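Local coordinates for PhnB protein (Bacillus cereus, PDB 3OMS) that is of unproven function but belongs to the PhnB-like branch of the glyoxalase superfamily and may be a 3-demethylubiquinone-9 3-methyltransferase, at residues 97-102 against 106-111; 82-87 against 121-126. All blocks are in the same frame, centred on the assembly; numbering follows the deposited sequence. Where two conformers were deposited one is given.

Interaction 1 of 2, residues 97-102 against 106-111; sequences TVFHKL and GAILMP
Phe-99 reaches from helix 92-103 to Ile-108, packing the helix of a beta-alpha-beta-beta-beta module, the repeating unit of the glyoxalase fold, on the strand that follows it. The first shell is small and almost wholly apolar: 147 Å² is buried, and no hydrogen bond crosses. Atom CD1 of Ile-108 sits 4.1 Å from Phe-99 CZ and equally far from Phe-99 CE2, so the methyl addresses one bond of the ring and not a single corner; the two side chains pass each other at a slant. Phe-99 CZ also approaches the carbonyl O of Met-110, a residue modelled as selenomethionine, at 4.0 Å, a packing distance. The ring gets this far because CG lies anti to the backbone N (chi1 -169°), carrying the ring across to a strand whose nearest CA, that of Pro-111, is 9.4 Å from Phe-99 CA. Ile-108 answers with both torsions near -55°, a bend that brings CD1 toward the helix although its CB does not head there.

In the second shell, Leu-124 of the adjacent strand 121-125 and Leu-134 of strand 131-136 beyond it, with Leu-112, pack against the same phenyl ring, while Leu-102 one turn on rests on Leu-124 and Trp-132. The strand itself is shaped by a classic beta bulge, Leu-109 and Met-110 both facing Trp-123, and the chain turns a corner there. Spacing narrows toward the connecting turn, where Leu-102 CA and Gly-106 CA are 6.9 Å apart and Leu-102 O lies 4.5 Å from Gly-106 CA. Beyond the bulge, Pro-111 C stands 4.4 Å from Phe-99 CZ, and its carbonyl O is hydrogen-bonded to the OH of Tyr-115.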
# COMPACT_ATOMS: atom_id res chain seq x y z
N THR A 97 -21.32 -1.84 -6.89
CA THR A 97 -21.63 -1.44 -5.52
C THR A 97 -20.42 -0.88 -4.79
O THR A 97 -20.54 0.16 -4.17
CB THR A 97 -22.18 -2.60 -4.68
OG1 THR A 97 -23.37 -3.07 -5.29
CG2 THR A 97 -22.52 -2.11 -3.28
N VAL A 98 -19.28 -1.56 -4.85
CA VAL A 98 -18.12 -1.09 -4.12
C VAL A 98 -17.59 0.22 -4.70
O VAL A 98 -17.21 1.13 -3.97
CB VAL A 98 -16.98 -2.13 -4.12
CG1 VAL A 98 -15.84 -1.64 -3.30
CG2 VAL A 98 -17.43 -3.48 -3.59
N PHE A 99 -17.53 0.32 -6.01
CA PHE A 99 -17.06 1.55 -6.64
C PHE A 99 -17.90 2.77 -6.18
O PHE A 99 -17.34 3.79 -5.77
CB PHE A 99 -17.07 1.44 -8.17
CG PHE A 99 -16.36 2.56 -8.86
CD1 PHE A 99 -14.99 2.50 -9.08
CD2 PHE A 99 -17.06 3.68 -9.31
CE1 PHE A 99 -14.33 3.53 -9.73
CE2 PHE A 99 -16.39 4.73 -9.95
CZ PHE A 99 -15.06 4.65 -10.16
N HIS A 100 -19.22 2.64 -6.27
CA HIS A 100 -20.17 3.71 -5.93
C HIS A 100 -20.02 4.12 -4.48
O HIS A 100 -20.04 5.29 -4.16
CB HIS A 100 -21.60 3.23 -6.23
CG HIS A 100 -22.69 4.12 -5.73
ND1 HIS A 100 -22.95 5.36 -6.26
CD2 HIS A 100 -23.64 3.90 -4.78
CE1 HIS A 100 -24.00 5.88 -5.65
NE2 HIS A 100 -24.44 5.01 -4.75
N LYS A 101 -19.81 3.13 -3.61
CA LYS A 101 -19.62 3.45 -2.21
C LYS A 101 -18.32 4.23 -2.00
O LYS A 101 -18.31 5.24 -1.28
CB LYS A 101 -19.67 2.17 -1.35
CG LYS A 101 -21.13 1.64 -1.17
CD LYS A 101 -21.12 0.38 -0.32
CE LYS A 101 -22.49 -0.21 0.09
NZ LYS A 101 -22.08 -1.54 0.82
N LEU A 102 -17.23 3.74 -2.58
CA LEU A 102 -15.89 4.37 -2.44
C LEU A 102 -15.82 5.76 -3.09
O LEU A 102 -15.06 6.63 -2.64
CB LEU A 102 -14.81 3.45 -3.03
CG LEU A 102 -14.41 2.20 -2.28
CD1 LEU A 102 -13.55 1.28 -3.22
CD2 LEU A 102 -13.64 2.56 -1.00
N GLY A 106 -15.46 11.29 -2.93
CA GLY A 106 -14.13 10.94 -3.45
C GLY A 106 -13.83 11.70 -4.72
O GLY A 106 -14.46 12.70 -5.02
N ALA A 107 -12.81 11.27 -5.43
CA ALA A 107 -12.35 11.92 -6.61
C ALA A 107 -12.17 10.81 -7.65
O ALA A 107 -11.55 9.79 -7.37
CB ALA A 107 -10.98 12.71 -6.35
N ILE A 108 -12.76 10.98 -8.83
CA ILE A 108 -12.63 9.96 -9.85
C ILE A 108 -11.40 10.20 -10.69
O ILE A 108 -11.20 11.28 -11.24
CB ILE A 108 -13.86 9.93 -10.77
CG1 ILE A 108 -15.15 9.78 -9.95
CG2 ILE A 108 -13.73 8.82 -11.82
CD1 ILE A 108 -15.22 8.54 -8.99
N LEU A 109 -10.58 9.17 -10.84
CA LEU A 109 -9.40 9.28 -11.68
C LEU A 109 -9.70 8.69 -13.08
O LEU A 109 -9.35 9.29 -14.10
CB LEU A 109 -8.24 8.58 -11.00
CG LEU A 109 -7.87 9.14 -9.63
CD1 LEU A 109 -6.60 8.46 -9.03
CD2 LEU A 109 -7.65 10.67 -9.83
N MSE A 110 -10.32 7.50 -13.09
CA MSE A 110 -10.88 6.87 -14.28
C MSE A 110 -12.25 6.31 -13.93
O MSE A 110 -12.39 5.44 -13.05
CB MSE A 110 -9.95 5.76 -14.82
CG MSE A 110 -8.61 6.34 -15.22
SE MSE A 110 -7.35 4.93 -15.79
CE MSE A 110 -8.16 4.57 -17.49
N PRO A 111 -13.28 6.82 -14.62
CA PRO A 111 -14.63 6.39 -14.27
C PRO A 111 -14.82 4.91 -14.55
O PRO A 111 -14.17 4.35 -15.46
CB PRO A 111 -15.49 7.24 -15.19
CG PRO A 111 -14.66 7.56 -16.33
CD PRO A 111 -13.30 7.76 -15.75

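Interaction 2 of 2, residues 82-87 against 121-126; sequences AMSLYV and FGWLND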
# COMPACT_ATOMS: atom_id res chain seq x y z
N ALA A 82 0.26 6.94 -5.99
CA ALA A 82 1.46 6.17 -6.33
C ALA A 82 1.40 4.74 -5.71
O ALA A 82 1.98 3.81 -6.28
CB ALA A 82 2.75 6.87 -5.94
N MSE A 83 0.83 4.61 -4.54
CA MSE A 83 0.54 3.28 -3.95
C MSE A 83 -0.94 3.19 -3.75
O MSE A 83 -1.52 4.00 -2.98
CB MSE A 83 1.26 3.04 -2.64
CG MSE A 83 1.20 1.51 -2.27
SE MSE A 83 2.06 1.19 -0.59
CE MSE A 83 3.89 1.78 -1.08
N SER A 84 -1.55 2.27 -4.52
CA SER A 84 -3.00 2.05 -4.53
C SER A 84 -3.39 0.60 -4.17
O SER A 84 -2.55 -0.33 -4.14
CB SER A 84 -3.59 2.43 -5.88
OG SER A 84 -3.03 1.65 -6.94
N LEU A 85 -4.67 0.45 -3.86
CA LEU A 85 -5.25 -0.85 -3.55
C LEU A 85 -6.08 -1.34 -4.75
O LEU A 85 -7.08 -0.73 -5.11
CB LEU A 85 -6.07 -0.75 -2.28
CG LEU A 85 -5.29 -0.29 -1.03
CD1 LEU A 85 -6.30 -0.13 0.15
CD2 LEU A 85 -4.17 -1.22 -0.67
N TYR A 86 -5.62 -2.41 -5.35
CA TYR A 86 -6.17 -2.95 -6.56
C TYR A 86 -7.10 -4.09 -6.17
O TYR A 86 -6.64 -5.12 -5.63
CB TYR A 86 -5.04 -3.41 -7.44
CG TYR A 86 -5.38 -3.89 -8.80
CD1 TYR A 86 -5.34 -3.02 -9.89
CD2 TYR A 86 -5.73 -5.23 -9.03
CE1 TYR A 86 -5.65 -3.48 -11.17
CE2 TYR A 86 -6.01 -5.68 -10.33
CZ TYR A 86 -6.00 -4.78 -11.37
OH TYR A 86 -6.27 -5.22 -12.63
N VAL A 87 -8.39 -3.90 -6.47
CA VAL A 87 -9.41 -4.86 -6.06
C VAL A 87 -9.94 -5.65 -7.24
O VAL A 87 -10.35 -5.09 -8.23
CB VAL A 87 -10.62 -4.18 -5.39
CG1 VAL A 87 -11.59 -5.31 -4.79
CG2 VAL A 87 -10.18 -3.22 -4.27
N PHE A 121 -13.49 -1.57 -15.36
CA PHE A 121 -12.39 -1.02 -14.54
C PHE A 121 -12.67 0.41 -14.14
O PHE A 121 -13.27 1.20 -14.91
CB PHE A 121 -11.08 -1.04 -15.32
CG PHE A 121 -9.94 -0.35 -14.61
CD1 PHE A 121 -9.15 -1.06 -13.70
CD2 PHE A 121 -9.62 0.98 -14.89
CE1 PHE A 121 -8.06 -0.45 -13.04
CE2 PHE A 121 -8.54 1.61 -14.24
CZ PHE A 121 -7.75 0.87 -13.32
N GLY A 122 -12.24 0.77 -12.94
CA GLY A 122 -12.27 2.16 -12.51
C GLY A 122 -11.19 2.45 -11.51
O GLY A 122 -10.64 1.53 -10.86
N TRP A 123 -10.91 3.74 -11.33
CA TRP A 123 -9.83 4.17 -10.43
C TRP A 123 -10.31 5.45 -9.77
O TRP A 123 -10.79 6.37 -10.42
CB TRP A 123 -8.54 4.43 -11.22
CG TRP A 123 -7.28 4.52 -10.42
CD1 TRP A 123 -7.15 4.77 -9.10
CD2 TRP A 123 -5.95 4.34 -10.93
NE1 TRP A 123 -5.82 4.80 -8.75
CE2 TRP A 123 -5.06 4.54 -9.85
CE3 TRP A 123 -5.42 4.02 -12.18
CZ2 TRP A 123 -3.66 4.38 -9.98
CZ3 TRP A 123 -4.02 3.90 -12.33
CH2 TRP A 123 -3.17 4.08 -11.22
N LEU A 124 -10.22 5.48 -8.46
CA LEU A 124 -10.64 6.66 -7.70
C LEU A 124 -9.79 6.86 -6.48
O LEU A 124 -8.99 5.96 -6.10
CB LEU A 124 -12.10 6.48 -7.26
CG LEU A 124 -12.53 5.21 -6.49
CD1 LEU A 124 -12.05 5.32 -5.02
CD2 LEU A 124 -14.07 5.09 -6.53
N ASN A 125 -9.93 8.04 -5.87
CA ASN A 125 -9.52 8.26 -4.48
C ASN A 125 -10.73 8.35 -3.62
O ASN A 125 -11.70 9.01 -3.99
CB ASN A 125 -8.74 9.58 -4.34
CG ASN A 125 -7.46 9.61 -5.16
OD1 ASN A 125 -7.08 10.69 -5.66
ND2 ASN A 125 -6.73 8.52 -5.22
N ASP A 126 -10.75 7.66 -2.49
CA ASP A 126 -11.92 7.73 -1.64
C ASP A 126 -11.93 9.05 -0.83
O ASP A 126 -11.03 9.92 -0.96
CB ASP A 126 -12.04 6.46 -0.79
CG ASP A 126 -10.96 6.36 0.27
OD1 ASP A 126 -10.34 7.42 0.55
OD2 ASP A 126 -10.80 5.23 0.82
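Ser-84 and Tyr-86 meet Trp-123 and Phe-121 across strand 131-136, which lies between their strands in the sheet of a glyoxalase-type module. The spacing supports this: Ser-84 CA to Asn-125 CA is 9.0 Å and Tyr-86 CA to Trp-123 CA 8.9 Å, about twice the separation of adjacent strands, with the two segments running antiparallel. Only side chains can bridge such a gap.

Each touching pair joins an enclosed member, Ser-84 or Phe-121, to a partly exposed one, Trp-123 or Tyr-86, on the looser side. Ser-84 OG comes within 4.1 Å of Trp-123 CZ2, at the benzo end of the indole, which extends across the intervening strand with CG anti to the backbone N (chi1 -164°). Tyr-86 CE1 approaches Phe-121 CE1 at 4.3 Å, arriving at the edge of the phenyl ring near its plane. Gln-133 fills the middle, touching both Phe-121 and Trp-123, and Phe-117 stacks edge-to-face on Phe-121.

A second subunit covers the 83-87 strand: its own strand extends the sheet antiparallel to it, its Phe-14 packs on Ser-84 and its Met-67 on Tyr-86.

No hydrogen bond joins the two segments. Ser-84 OG is bonded instead to Gln-133 NE2, and Trp-123 NE1 to Ser-131 OG; these two polar atoms are thus paired with the intervening strand, and what passes directly between 82-87 and 121-126 is van der Waals packing.

Both interactions reach the same four-stranded sheet, with centres 9 Å apart, and both are partly buried. Interaction 1 packs helix 92-103 against the outermost strand 107-111 and includes the exposed Ile-108 and Pro-111; no residue touching across interaction 2 is exposed, and its strand 83-89 pairs with a strand of the second subunit, so the sheet runs on across the interface. Strands 107-111 and 121-125 are neighbours, joined by probable hydrogen bonds from Ala-107 O to Asn-125 N and from Met-110 O to Trp-123 N, 2.8 Å each. Alternation along 121-125 separates the chemistry: Leu-124 meets the helix with an aliphatic surface, whereas Phe-121 and Trp-123 serve the aromatic, partly polar contact.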